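Local coordinates for protein catalase (Corynebacterium glutamicum, PDB 4B7H) that breaks down hydrogen peroxide into water and oxygen at a haem iron, also carries NADPH, and is inhibited by nitric oxide, at residues S32-A37 and D49-K55; F77-T83 and V307-N313; V110-Q114 and S161-L165; V376-S380 and N400-G405. All coordinates share one frame; numbering follows the deposited sequence. Where two conformers were deposited one is given.

Contact 1 of 4, residues S32-A37 and D49-K55; sequences SENISA and DIHLIEK
The N-cap aspartate of helix 50-59, D49, and a buried E33 bonded to H51 and K55 tie loop S32-A37 to the helix start. D49 uses both oxygens. OD1 accepts from its own helix at L52 N, while OD2 accepts A37 N at 2.9 Å from the anti side. A water bridges I35 O to the same D49 OD2. One helical turn on from D49, H51 and K55 meet E33, which is bent at chi2 (-68°) and puts OE1 between two donors. H51 NE2 lies 2.8 Å from E33 OE1 in a nearly straight bond (172°), with the oxygen close to the imidazole plane. K55, its chain extended beyond CG, brings NZ to 2.8 Å from E33 OE1 in a salt bridge. The two donors arrive from opposite faces of the carboxylate. E33 OE2 bonds T22, and S36 OG bonds D151 of the second subunit. With every touching residue buried, the doubly gripped oxygen would favour a charged E33, its charge probably offset in part by K55, which D157 of the second subunit shares, and the D49 carboxylate ties loop and helix start together.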
loop_
_atom_site.group_PDB
_atom_site.type_symbol
_atom_site.label_atom_id
_atom_site.label_comp_id
_atom_site.label_asym_id
_atom_site.label_seq_id
_atom_site.Cartn_x
_atom_site.Cartn_y
_atom_site.Cartn_z
ATOM N N SER A 32 -13.782 -19.941 19.940
ATOM C CA SER A 32 -12.544 -20.621 20.324
ATOM C C SER A 32 -11.296 -19.988 19.733
ATOM O O SER A 32 -11.288 -19.566 18.568
ATOM C CB SER A 32 -12.596 -22.103 19.924
ATOM O OG SER A 32 -11.460 -22.816 20.401
ATOM N N GLU A 33 -10.241 -19.955 20.546
ATOM C CA GLU A 33 -8.909 -19.579 20.082
ATOM C C GLU A 33 -8.074 -20.817 19.783
ATOM O O GLU A 33 -6.903 -20.696 19.428
ATOM C CB GLU A 33 -8.176 -18.750 21.142
ATOM C CG GLU A 33 -8.834 -17.428 21.498
ATOM C CD GLU A 33 -8.799 -16.402 20.373
ATOM O OE1 GLU A 33 -8.283 -16.700 19.265
ATOM O OE2 GLU A 33 -9.271 -15.268 20.610
ATOM N N ASN A 34 -8.679 -21.997 19.945
ATOM C CA ASN A 34 -7.957 -23.264 19.906
ATOM C C ASN A 34 -8.317 -24.211 18.766
ATOM O O ASN A 34 -7.453 -24.941 18.271
ATOM C CB ASN A 34 -8.148 -24.015 21.231
ATOM C CG ASN A 34 -7.513 -23.293 22.416
ATOM O OD1 ASN A 34 -6.600 -22.470 22.252
ATOM N ND2 ASN A 34 -7.990 -23.602 23.624
ATOM N N ILE A 35 -9.588 -24.235 18.374
ATOM C CA ILE A 35 -10.070 -25.233 17.420
ATOM C C ILE A 35 -10.850 -24.546 16.320
ATOM O O ILE A 35 -11.712 -23.708 16.605
ATOM C CB ILE A 35 -10.991 -26.271 18.112
ATOM C CG1 ILE A 35 -10.257 -26.936 19.285
ATOM C CG2 ILE A 35 -11.516 -27.297 17.099
ATOM C CD1 ILE A 35 -11.075 -27.980 20.024
ATOM N N SER A 36 -10.537 -24.892 15.072
ATOM C CA SER A 36 -11.237 -24.337 13.914
ATOM C C SER A 36 -12.387 -25.239 13.472
ATOM O O SER A 36 -12.409 -26.440 13.788
ATOM C CB SER A 36 -10.261 -24.065 12.757
ATOM O OG SER A 36 -9.535 -25.231 12.386
ATOM N N ALA A 37 -13.342 -24.658 12.748
ATOM C CA ALA A 37 -14.582 -25.358 12.406
ATOM C C ALA A 37 -14.446 -26.196 11.136
ATOM O O ALA A 37 -13.919 -25.731 10.118
ATOM C CB ALA A 37 -15.730 -24.365 12.269
ATOM N N ASP A 49 -15.362 -20.023 8.941
ATOM C CA ASP A 49 -14.867 -19.812 10.294
ATOM C C ASP A 49 -14.363 -18.368 10.312
ATOM O O ASP A 49 -13.212 -18.087 9.952
ATOM C CB ASP A 49 -13.775 -20.813 10.678
ATOM C CG ASP A 49 -13.435 -20.746 12.155
ATOM O OD1 ASP A 49 -13.527 -19.627 12.714
ATOM O OD2 ASP A 49 -13.095 -21.792 12.767
ATOM N N ILE A 50 -15.248 -17.448 10.687
ATOM C CA ILE A 50 -14.969 -16.025 10.524
ATOM C C ILE A 50 -13.775 -15.609 11.374
ATOM O O ILE A 50 -12.882 -14.897 10.907
ATOM C CB ILE A 50 -16.215 -15.159 10.850
ATOM C CG1 ILE A 50 -17.392 -15.573 9.958
ATOM C CG2 ILE A 50 -15.902 -13.673 10.682
ATOM C CD1 ILE A 50 -18.724 -14.980 10.378
ATOM N N HIS A 51 -13.748 -16.071 12.616
ATOM C CA HIS A 51 -12.634 -15.754 13.496
ATOM C C HIS A 51 -11.307 -16.316 12.985
ATOM O O HIS A 51 -10.291 -15.626 13.018
ATOM C CB HIS A 51 -12.907 -16.222 14.924
ATOM C CG HIS A 51 -11.784 -15.932 15.864
ATOM N ND1 HIS A 51 -11.299 -14.657 16.067
ATOM C CD2 HIS A 51 -11.038 -16.750 16.645
ATOM C CE1 HIS A 51 -10.302 -14.704 16.934
ATOM N NE2 HIS A 51 -10.125 -15.962 17.300
ATOM N N LEU A 52 -11.304 -17.552 12.492
ATOM C CA LEU A 52 -10.067 -18.126 11.955
ATOM C C LEU A 52 -9.473 -17.234 10.870
ATOM O O LEU A 52 -8.282 -16.907 10.892
ATOM C CB LEU A 52 -10.306 -19.521 11.382
ATOM C CG LEU A 52 -9.106 -20.155 10.674
ATOM C CD1 LEU A 52 -8.016 -20.504 11.675
ATOM C CD2 LEU A 52 -9.555 -21.389 9.880
ATOM N N ILE A 53 -10.304 -16.846 9.910
ATOM C CA ILE A 53 -9.814 -16.060 8.792
ATOM C C ILE A 53 -9.378 -14.664 9.261
ATOM O O ILE A 53 -8.354 -14.150 8.821
ATOM C CB ILE A 53 -10.840 -15.991 7.641
ATOM C CG1 ILE A 53 -11.182 -17.403 7.151
ATOM C CG2 ILE A 53 -10.318 -15.110 6.511
ATOM C CD1 ILE A 53 -9.981 -18.229 6.760
ATOM N N GLU A 54 -10.129 -14.066 10.178
ATOM C CA GLU A 54 -9.791 -12.733 10.667
ATOM C C GLU A 54 -8.454 -12.757 11.424
ATOM O O GLU A 54 -7.603 -11.870 11.259
ATOM C CB GLU A 54 -10.915 -12.212 11.560
ATOM C CG GLU A 54 -10.731 -10.805 12.071
ATOM C CD GLU A 54 -11.993 -10.299 12.728
ATOM O OE1 GLU A 54 -12.911 -9.858 12.006
ATOM O OE2 GLU A 54 -12.086 -10.359 13.970
ATOM N N LYS A 55 -8.273 -13.786 12.248
ATOM C CA LYS A 55 -7.055 -13.977 13.029
ATOM C C LYS A 55 -5.837 -14.192 12.128
ATOM O O LYS A 55 -4.798 -13.556 12.308
ATOM C CB LYS A 55 -7.255 -15.173 13.971
ATOM C CG LYS A 55 -6.146 -15.400 14.990
ATOM C CD LYS A 55 -6.584 -16.441 16.025
ATOM C CE LYS A 55 -5.507 -16.716 17.071
ATOM N NZ LYS A 55 -5.998 -17.756 18.041
HETATM O O HOH W 1 -13.383 -21.904 15.430
#

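Contact 2 of 4, residues F77-T83 and V307-N313; sequences FGELHIT and VGYFILN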
loop_
_atom_site.group_PDB
_atom_site.type_symbol
_atom_site.label_atom_id
_atom_site.label_comp_id
_atom_site.label_asym_id
_atom_site.label_seq_id
_atom_site.Cartn_x
_atom_site.Cartn_y
_atom_site.Cartn_z
ATOM N N PHE A 77 10.519 7.812 26.683
ATOM C CA PHE A 77 9.898 9.117 26.786
ATOM C C PHE A 77 10.413 9.787 28.041
ATOM O O PHE A 77 10.965 9.131 28.924
ATOM C CB PHE A 77 8.366 8.980 26.798
ATOM C CG PHE A 77 7.816 8.425 25.521
ATOM C CD1 PHE A 77 7.820 7.056 25.287
ATOM C CD2 PHE A 77 7.320 9.273 24.539
ATOM C CE1 PHE A 77 7.323 6.540 24.091
ATOM C CE2 PHE A 77 6.830 8.772 23.343
ATOM C CZ PHE A 77 6.828 7.396 23.119
ATOM N N GLY A 78 10.244 11.098 28.122
ATOM C CA GLY A 78 10.819 11.835 29.229
ATOM C C GLY A 78 10.514 13.314 29.193
ATOM O O GLY A 78 9.444 13.726 28.742
ATOM N N GLU A 79 11.459 14.112 29.687
ATOM C CA GLU A 79 11.223 15.532 29.955
ATOM C C GLU A 79 12.461 16.354 29.647
ATOM O O GLU A 79 13.583 15.967 30.019
ATOM C CB GLU A 79 10.853 15.740 31.434
ATOM C CG GLU A 79 9.687 14.889 31.908
ATOM C CD GLU A 79 9.483 14.907 33.410
ATOM O OE1 GLU A 79 10.175 15.673 34.121
ATOM O OE2 GLU A 79 8.616 14.146 33.889
ATOM N N LEU A 80 12.251 17.493 28.989
ATOM C CA LEU A 80 13.286 18.507 28.812
ATOM C C LEU A 80 13.074 19.613 29.841
ATOM O O LEU A 80 11.975 20.160 29.943
ATOM C CB LEU A 80 13.198 19.107 27.405
ATOM C CG LEU A 80 14.065 20.337 27.115
ATOM C CD1 LEU A 80 15.539 19.962 27.124
ATOM C CD2 LEU A 80 13.664 20.971 25.789
ATOM N N HIS A 81 14.122 19.942 30.595
ATOM C CA HIS A 81 14.060 21.009 31.596
ATOM C C HIS A 81 15.047 22.132 31.262
ATOM O O HIS A 81 16.255 21.902 31.196
ATOM C CB HIS A 81 14.394 20.453 32.983
ATOM C CG HIS A 81 13.379 19.492 33.513
ATOM N ND1 HIS A 81 12.518 19.813 34.540
ATOM C CD2 HIS A 81 13.088 18.217 33.162
ATOM C CE1 HIS A 81 11.737 18.777 34.797
ATOM N NE2 HIS A 81 12.060 17.798 33.971
ATOM N N ILE A 82 14.546 23.349 31.069
ATOM C CA ILE A 82 15.424 24.493 30.826
ATOM C C ILE A 82 15.920 25.077 32.152
ATOM O O ILE A 82 15.127 25.313 33.067
ATOM C CB ILE A 82 14.704 25.575 29.999
ATOM C CG1 ILE A 82 14.141 24.965 28.712
ATOM C CG2 ILE A 82 15.633 26.736 29.697
ATOM C CD1 ILE A 82 15.173 24.215 27.867
ATOM N N THR A 83 17.230 25.304 32.257
ATOM C CA THR A 83 17.826 25.823 33.493
ATOM C C THR A 83 18.640 27.109 33.288
ATOM O O THR A 83 19.129 27.704 34.254
ATOM C CB THR A 83 18.718 24.766 34.199
ATOM O OG1 THR A 83 19.832 24.428 33.359
ATOM C CG2 THR A 83 17.923 23.503 34.531
ATOM N N VAL A 307 22.162 24.988 28.382
ATOM C CA VAL A 307 20.767 25.341 28.138
ATOM C C VAL A 307 19.884 24.705 29.208
ATOM O O VAL A 307 19.020 25.364 29.797
ATOM C CB VAL A 307 20.295 24.872 26.738
ATOM C CG1 VAL A 307 18.820 25.188 26.539
ATOM C CG2 VAL A 307 21.143 25.516 25.645
ATOM N N GLY A 308 20.104 23.419 29.459
ATOM C CA GLY A 308 19.272 22.670 30.388
ATOM C C GLY A 308 19.656 21.205 30.365
ATOM O O GLY A 308 20.801 20.880 30.058
ATOM N N TYR A 309 18.723 20.320 30.706
ATOM C CA TYR A 309 18.985 18.887 30.640
ATOM C C TYR A 309 17.723 18.166 30.204
ATOM O O TYR A 309 16.621 18.716 30.296
ATOM C CB TYR A 309 19.457 18.345 31.999
ATOM C CG TYR A 309 18.384 18.325 33.075
ATOM C CD1 TYR A 309 18.172 19.426 33.898
ATOM C CD2 TYR A 309 17.589 17.198 33.274
ATOM C CE1 TYR A 309 17.188 19.409 34.882
ATOM C CE2 TYR A 309 16.604 17.168 34.247
ATOM C CZ TYR A 309 16.406 18.274 35.054
ATOM O OH TYR A 309 15.423 18.233 36.026
ATOM N N PHE A 310 17.868 16.930 29.741
ATOM C CA PHE A 310 16.697 16.082 29.569
ATOM C C PHE A 310 16.913 14.741 30.260
ATOM O O PHE A 310 18.051 14.305 30.471
ATOM C CB PHE A 310 16.240 15.960 28.098
ATOM C CG PHE A 310 17.156 15.159 27.209
ATOM C CD1 PHE A 310 17.120 13.769 27.220
ATOM C CD2 PHE A 310 18.005 15.799 26.311
ATOM C CE1 PHE A 310 17.937 13.031 26.376
ATOM C CE2 PHE A 310 18.834 15.067 25.467
ATOM C CZ PHE A 310 18.799 13.681 25.504
ATOM N N ILE A 311 15.806 14.120 30.647
ATOM C CA ILE A 311 15.814 12.889 31.419
ATOM C C ILE A 311 14.848 11.905 30.772
ATOM O O ILE A 311 13.791 12.305 30.277
ATOM C CB ILE A 311 15.433 13.177 32.902
ATOM C CG1 ILE A 311 15.496 11.913 33.760
ATOM C CG2 ILE A 311 14.074 13.884 33.006
ATOM C CD1 ILE A 311 15.375 12.190 35.257
ATOM N N LEU A 312 15.230 10.632 30.729
ATOM C CA LEU A 312 14.340 9.608 30.188
ATOM C C LEU A 312 13.738 8.857 31.367
ATOM O O LEU A 312 14.453 8.143 32.087
ATOM C CB LEU A 312 15.093 8.645 29.267
ATOM C CG LEU A 312 15.868 9.303 28.121
ATOM C CD1 LEU A 312 16.551 8.249 27.249
ATOM C CD2 LEU A 312 14.952 10.190 27.286
ATOM N N ASN A 313 12.433 9.026 31.575
ATOM C CA ASN A 313 11.788 8.442 32.751
ATOM C C ASN A 313 10.526 7.622 32.478
ATOM O O ASN A 313 9.791 7.296 33.406
ATOM C CB ASN A 313 11.506 9.521 33.814
ATOM C CG ASN A 313 10.525 10.585 33.333
ATOM O OD1 ASN A 313 9.961 10.490 32.235
ATOM N ND2 ASN A 313 10.313 11.605 34.161
#
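Neighbouring strands of the catalase beta-barrel, 73-82 and 305-314, run antiparallel here, with E79 opposite I311 and H81 opposite Y309 as hydrogen-bonded pairs. The backbone ladder includes H81 N to Y309 O at 2.8 Å, almost straight, while the bond from N313 N to F77 O is weak. E79, H81, Y309 and I311 share one face. There the H81 and Y309 rings lie side by side, their planes parallel to within 1° but slid apart, the centroids separated by 4.9 Å. The slide leaves Y309 OH over the centre of the imidazole, 3.5 Å from H81 CG, and sets H81 CB over the phenol face in a CH-pi contact. Imidazole rotation is fixed from the edge, where H81 NE2 donates 2.8 Å to E79 OE1 on its anti lone pair. The other oxygen, E79 OE2, is met from above the carboxylate plane by N313 ND2 at 3.1 Å, while N313 OD1 bonds S4 of the N-terminal arm. On the other face L80 CD1 packs against F310 CB (4.2 Å), beside F126, L128 and F130 of strand 125-132. V307 and G308 form a classic bulge opposite V273, within the closed antiparallel barrel typical of haem catalases.

Contact 3 of 4, residues V110-Q114 and S161-L165; sequences VAGEQ and SQKRL
A bend at chi2 (83°) turns the E113 carboxylate to meet R164, whose chain runs extended from CG to NE and arrives from the opposite direction. K163 stays stretched until chi4, where a turn to -69° swings NZ onto the backbone of A111. R164 grips E113 side-on with two nitrogens, one to each oxygen. Its NE lies 2.7 Å from E113 OE2, and its NH2 lies 2.9 Å from E113 OE1; both bonds are fairly straight. The oxygens sit at the edge of the guanidinium, close to its plane, yet the carboxylate is twisted 37° against it, so NE reaches OE2 from above the carboxylate plane. R164 is further held through NH1 by G169 O and by D253 of the second subunit.

K163 NZ donates to A111 O at 2.9 Å, tilted out of the carbonyl plane. It stays 4.3 Å from E113 OE2, beyond a salt bridge, and a water fills the step: it accepts from K163 NZ at 2.8 Å and donates to E113 OE2 at 2.7 Å. A second water, near V110 O and G112 O, also accepts from K163 NZ. Next to the lysine bond, the A111 methyl packs on Q162, with A111 CB 3.5 Å from Q162 O.

The loop joined in this way leaves barrel strand 100-108, and its V110 packs on P69 and H70, which line the nitric oxide pocket together with F155 at the start of helix 155-162. Salt bridge and water-bridged lysine thus join this loop to S161-L165 near the haem and nitric oxide site of a catalase.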
loop_
_atom_site.group_PDB
_atom_site.type_symbol
_atom_site.label_atom_id
_atom_site.label_comp_id
_atom_site.label_asym_id
_atom_site.label_seq_id
_atom_site.Cartn_x
_atom_site.Cartn_y
_atom_site.Cartn_z
ATOM N N VAL A 110 22.562 1.979 12.185
ATOM C CA VAL A 110 22.284 2.520 10.853
ATOM C C VAL A 110 22.057 1.459 9.777
ATOM O O VAL A 110 21.023 1.456 9.109
ATOM C CB VAL A 110 23.413 3.462 10.379
ATOM C CG1 VAL A 110 23.158 3.935 8.942
ATOM C CG2 VAL A 110 23.547 4.639 11.333
ATOM N N ALA A 111 23.036 0.578 9.593
ATOM C CA ALA A 111 23.044 -0.333 8.443
ATOM C C ALA A 111 22.162 -1.570 8.573
ATOM O O ALA A 111 21.521 -1.996 7.606
ATOM C CB ALA A 111 24.476 -0.751 8.109
ATOM N N GLY A 112 22.147 -2.166 9.758
ATOM C CA GLY A 112 21.476 -3.437 9.941
ATOM C C GLY A 112 19.961 -3.367 9.882
ATOM O O GLY A 112 19.354 -2.311 10.101
ATOM N N GLU A 113 19.341 -4.506 9.588
ATOM C CA GLU A 113 17.889 -4.611 9.533
ATOM C C GLU A 113 17.299 -4.838 10.926
ATOM O O GLU A 113 18.024 -4.913 11.912
ATOM C CB GLU A 113 17.498 -5.733 8.572
ATOM C CG GLU A 113 18.043 -5.514 7.153
ATOM C CD GLU A 113 19.486 -5.967 6.964
ATOM O OE1 GLU A 113 20.067 -6.578 7.882
ATOM O OE2 GLU A 113 20.048 -5.716 5.883
ATOM N N GLN A 114 15.988 -5.037 10.951
ATOM C CA GLN A 114 15.200 -5.157 12.173
ATOM C C GLN A 114 15.663 -6.132 13.241
ATOM O O GLN A 114 15.373 -5.931 14.417
ATOM C CB GLN A 114 13.783 -5.551 11.806
ATOM C CG GLN A 114 12.802 -4.437 11.924
ATOM C CD GLN A 114 11.391 -4.967 11.925
ATOM O OE1 GLN A 114 10.999 -5.708 11.029
ATOM N NE2 GLN A 114 10.630 -4.623 12.956
ATOM N N SER A 161 26.214 1.088 0.116
ATOM C CA SER A 161 27.539 0.494 0.314
ATOM C C SER A 161 27.690 -0.147 1.689
ATOM O O SER A 161 28.506 -1.057 1.872
ATOM C CB SER A 161 28.666 1.511 0.064
ATOM O OG SER A 161 28.863 2.371 1.176
ATOM N N GLN A 162 26.893 0.323 2.647
ATOM C CA GLN A 162 26.869 -0.222 4.002
ATOM C C GLN A 162 25.928 -1.404 4.189
ATOM O O GLN A 162 25.958 -2.056 5.243
ATOM C CB GLN A 162 26.467 0.881 4.972
ATOM C CG GLN A 162 27.564 1.903 5.138
ATOM C CD GLN A 162 28.697 1.336 5.959
ATOM O OE1 GLN A 162 28.470 0.784 7.044
ATOM N NE2 GLN A 162 29.923 1.432 5.444
ATOM N N LYS A 163 25.087 -1.658 3.184
ATOM C CA LYS A 163 24.091 -2.723 3.239
ATOM C C LYS A 163 24.553 -3.935 2.419
ATOM O O LYS A 163 25.737 -4.266 2.445
ATOM C CB LYS A 163 22.696 -2.195 2.859
ATOM C CG LYS A 163 22.085 -1.285 3.933
ATOM C CD LYS A 163 20.697 -0.803 3.526
ATOM C CE LYS A 163 19.840 -0.341 4.708
ATOM N NZ LYS A 163 19.431 -1.475 5.592
ATOM N N ARG A 164 23.653 -4.615 1.720
ATOM C CA ARG A 164 23.996 -5.901 1.128
ATOM C C ARG A 164 24.181 -5.847 -0.377
ATOM O O ARG A 164 23.468 -5.119 -1.081
ATOM C CB ARG A 164 22.927 -6.935 1.476
ATOM C CG ARG A 164 22.770 -7.090 2.971
ATOM C CD ARG A 164 21.529 -7.881 3.388
ATOM N NE ARG A 164 21.431 -7.833 4.842
ATOM C CZ ARG A 164 22.116 -8.625 5.665
ATOM N NH1 ARG A 164 22.904 -9.573 5.170
ATOM N NH2 ARG A 164 22.005 -8.474 6.984
ATOM N N LEU A 165 25.140 -6.632 -0.866
ATOM C CA LEU A 165 25.352 -6.808 -2.298
ATOM C C LEU A 165 24.065 -7.271 -2.978
ATOM O O LEU A 165 23.309 -8.077 -2.425
ATOM C CB LEU A 165 26.446 -7.845 -2.538
ATOM C CG LEU A 165 27.862 -7.480 -2.101
ATOM C CD1 LEU A 165 28.774 -8.685 -2.235
ATOM C CD2 LEU A 165 28.381 -6.322 -2.927
HETATM O O HOH W 2 18.803 -0.045 8.452
HETATM O O HOH W 3 19.387 -3.882 4.074
#

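Contact 4 of 4, residues V376-S380 and N400-G405; sequences VNTYS and NRYDKG
The Y379 ring carries the K404 side chain over one face and has G405 O at its edge, near the ring plane. Lysine and tyrosine slide past each other in opposite directions, so that K404 CE rests above the ring, 3.7 Å from the Y379 centroid, as a CH-pi contact. K404 NZ lies further along, and at 5.0 Å from the Y379 centroid its cation-pi attraction is at most weak. At the edge, Y379 OH donates to G405 O on a lone pair, a short bond of 2.6 Å.

The N377 amide is used from both ends. Its OD1 takes K404 NZ at 2.8 Å, with the donor almost in line with the carbonyl (171°). Its ND2 returns a bond of 3.0 Å to K404 O, which lies in the amide plane. In N377, CG anti to the backbone N (chi1 -175°) directs the amide at K404, so that it bonds both NZ and the backbone O. T378 O is a further acceptor for K404 NZ at 3.0 Å, met from above the carbonyl plane, and D390 adds a salt bridge.

Both segments belong to the long loop between helix 343-359 and strand 423-424. T378 OG1 bonds H25 of the third subunit, and R401 bonds D174 and D178 on helix 173-182 of the fourth subunit.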
loop_
_atom_site.group_PDB
_atom_site.type_symbol
_atom_site.label_atom_id
_atom_site.label_comp_id
_atom_site.label_asym_id
_atom_site.label_seq_id
_atom_site.Cartn_x
_atom_site.Cartn_y
_atom_site.Cartn_z
ATOM N N VAL A 376 -4.040 20.694 15.419
ATOM C CA VAL A 376 -3.568 20.953 14.070
ATOM C C VAL A 376 -4.699 21.578 13.262
ATOM O O VAL A 376 -5.801 21.028 13.204
ATOM C CB VAL A 376 -3.101 19.642 13.412
ATOM C CG1 VAL A 376 -2.908 19.816 11.905
ATOM C CG2 VAL A 376 -1.832 19.132 14.091
ATOM N N ASN A 377 -4.419 22.727 12.644
ATOM C CA ASN A 377 -5.392 23.443 11.826
ATOM C C ASN A 377 -4.931 23.394 10.375
ATOM O O ASN A 377 -4.087 24.181 9.950
ATOM C CB ASN A 377 -5.536 24.896 12.306
ATOM C CG ASN A 377 -6.625 25.653 11.557
ATOM O OD1 ASN A 377 -7.406 25.059 10.812
ATOM N ND2 ASN A 377 -6.677 26.965 11.746
ATOM N N THR A 378 -5.485 22.458 9.612
ATOM C CA THR A 378 -4.970 22.169 8.282
ATOM C C THR A 378 -6.100 22.019 7.282
ATOM O O THR A 378 -7.214 21.623 7.641
ATOM C CB THR A 378 -4.109 20.874 8.280
ATOM O OG1 THR A 378 -3.528 20.683 6.985
ATOM C CG2 THR A 378 -4.963 19.652 8.613
ATOM N N TYR A 379 -5.811 22.328 6.023
ATOM C CA TYR A 379 -6.763 22.075 4.947
ATOM C C TYR A 379 -6.546 20.704 4.301
ATOM O O TYR A 379 -7.318 20.286 3.437
ATOM C CB TYR A 379 -6.716 23.196 3.906
ATOM C CG TYR A 379 -7.336 24.465 4.424
ATOM C CD1 TYR A 379 -8.708 24.658 4.371
ATOM C CD2 TYR A 379 -6.555 25.469 4.984
ATOM C CE1 TYR A 379 -9.288 25.826 4.858
ATOM C CE2 TYR A 379 -7.134 26.639 5.477
ATOM C CZ TYR A 379 -8.498 26.807 5.404
ATOM O OH TYR A 379 -9.075 27.959 5.890
ATOM N N SER A 380 -5.508 19.988 4.722
ATOM C CA SER A 380 -5.330 18.617 4.239
ATOM C C SER A 380 -6.505 17.751 4.684
ATOM O O SER A 380 -7.108 17.996 5.733
ATOM C CB SER A 380 -4.028 18.014 4.766
ATOM O OG SER A 380 -2.908 18.704 4.253
ATOM N N ASN A 400 -11.134 31.683 2.004
ATOM C CA ASN A 400 -12.556 31.381 2.050
ATOM C C ASN A 400 -13.308 32.429 2.848
ATOM O O ASN A 400 -12.684 33.270 3.514
ATOM C CB ASN A 400 -12.809 29.980 2.623
ATOM C CG ASN A 400 -12.238 29.801 4.013
ATOM O OD1 ASN A 400 -11.249 29.069 4.214
ATOM N ND2 ASN A 400 -12.846 30.453 4.980
ATOM N N ARG A 401 -14.639 32.363 2.800
ATOM C CA ARG A 401 -15.493 33.354 3.461
ATOM C C ARG A 401 -15.796 33.052 4.930
ATOM O O ARG A 401 -16.613 33.741 5.555
ATOM C CB ARG A 401 -16.792 33.556 2.669
ATOM C CG ARG A 401 -17.740 32.352 2.611
ATOM C CD ARG A 401 -18.960 32.721 1.781
ATOM N NE ARG A 401 -19.940 31.647 1.640
ATOM C CZ ARG A 401 -20.913 31.411 2.518
ATOM N NH1 ARG A 401 -21.008 32.153 3.614
ATOM N NH2 ARG A 401 -21.784 30.430 2.307
ATOM N N TYR A 402 -15.121 32.044 5.478
ATOM C CA TYR A 402 -15.353 31.584 6.847
ATOM C C TYR A 402 -14.199 31.989 7.773
ATOM O O TYR A 402 -13.505 32.967 7.495
ATOM C CB TYR A 402 -15.608 30.071 6.864
ATOM C CG TYR A 402 -16.614 29.642 5.819
ATOM C CD1 TYR A 402 -17.988 29.733 6.054
ATOM C CD2 TYR A 402 -16.190 29.156 4.583
ATOM C CE1 TYR A 402 -18.907 29.349 5.079
ATOM C CE2 TYR A 402 -17.099 28.765 3.612
ATOM C CZ TYR A 402 -18.451 28.859 3.866
ATOM O OH TYR A 402 -19.339 28.471 2.891
ATOM N N ASP A 403 -13.989 31.248 8.862
ATOM C CA ASP A 403 -13.074 31.703 9.905
ATOM C C ASP A 403 -11.886 30.782 10.161
ATOM O O ASP A 403 -11.037 31.091 10.996
ATOM C CB ASP A 403 -13.833 31.906 11.223
ATOM C CG ASP A 403 -15.000 32.853 11.082
ATOM O OD1 ASP A 403 -14.834 33.907 10.433
ATOM O OD2 ASP A 403 -16.087 32.538 11.614
ATOM N N LYS A 404 -11.829 29.655 9.459
ATOM C CA LYS A 404 -10.779 28.663 9.701
ATOM C C LYS A 404 -9.363 29.248 9.568
ATOM O O LYS A 404 -8.456 28.911 10.342
ATOM C CB LYS A 404 -10.984 27.447 8.796
ATOM C CG LYS A 404 -9.940 26.355 8.945
ATOM C CD LYS A 404 -10.356 25.126 8.135
ATOM C CE LYS A 404 -9.236 24.093 7.998
ATOM N NZ LYS A 404 -8.950 23.365 9.271
ATOM N N GLY A 405 -9.183 30.133 8.596
ATOM C CA GLY A 405 -7.963 30.918 8.502
ATOM C C GLY A 405 -6.959 30.499 7.443
ATOM O O GLY A 405 -7.185 29.577 6.671
#

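How the contacts relate
Contacts 2 and 3 belong to the body of the chain, on opposite sides of its centre and 32 Å apart between centres. The K163 side chain is about 9 Å from the nitric oxide and 10 Å from a haem, the F77 side chain about 11 Å from a haem. Contacts 1 and 4 lie farther out, one on a loop and helix 50-59, the other within a loop, 47 Å apart between centres. The tetramer relates them: Y379 packs on T22 of the third subunit, the residue bonded to E33. Contact 1 also reaches D157 on helix 155-162 of the second subunit, which leads into that subunit's own contact 3, and the L52 side chain is about 7 Å from a haem.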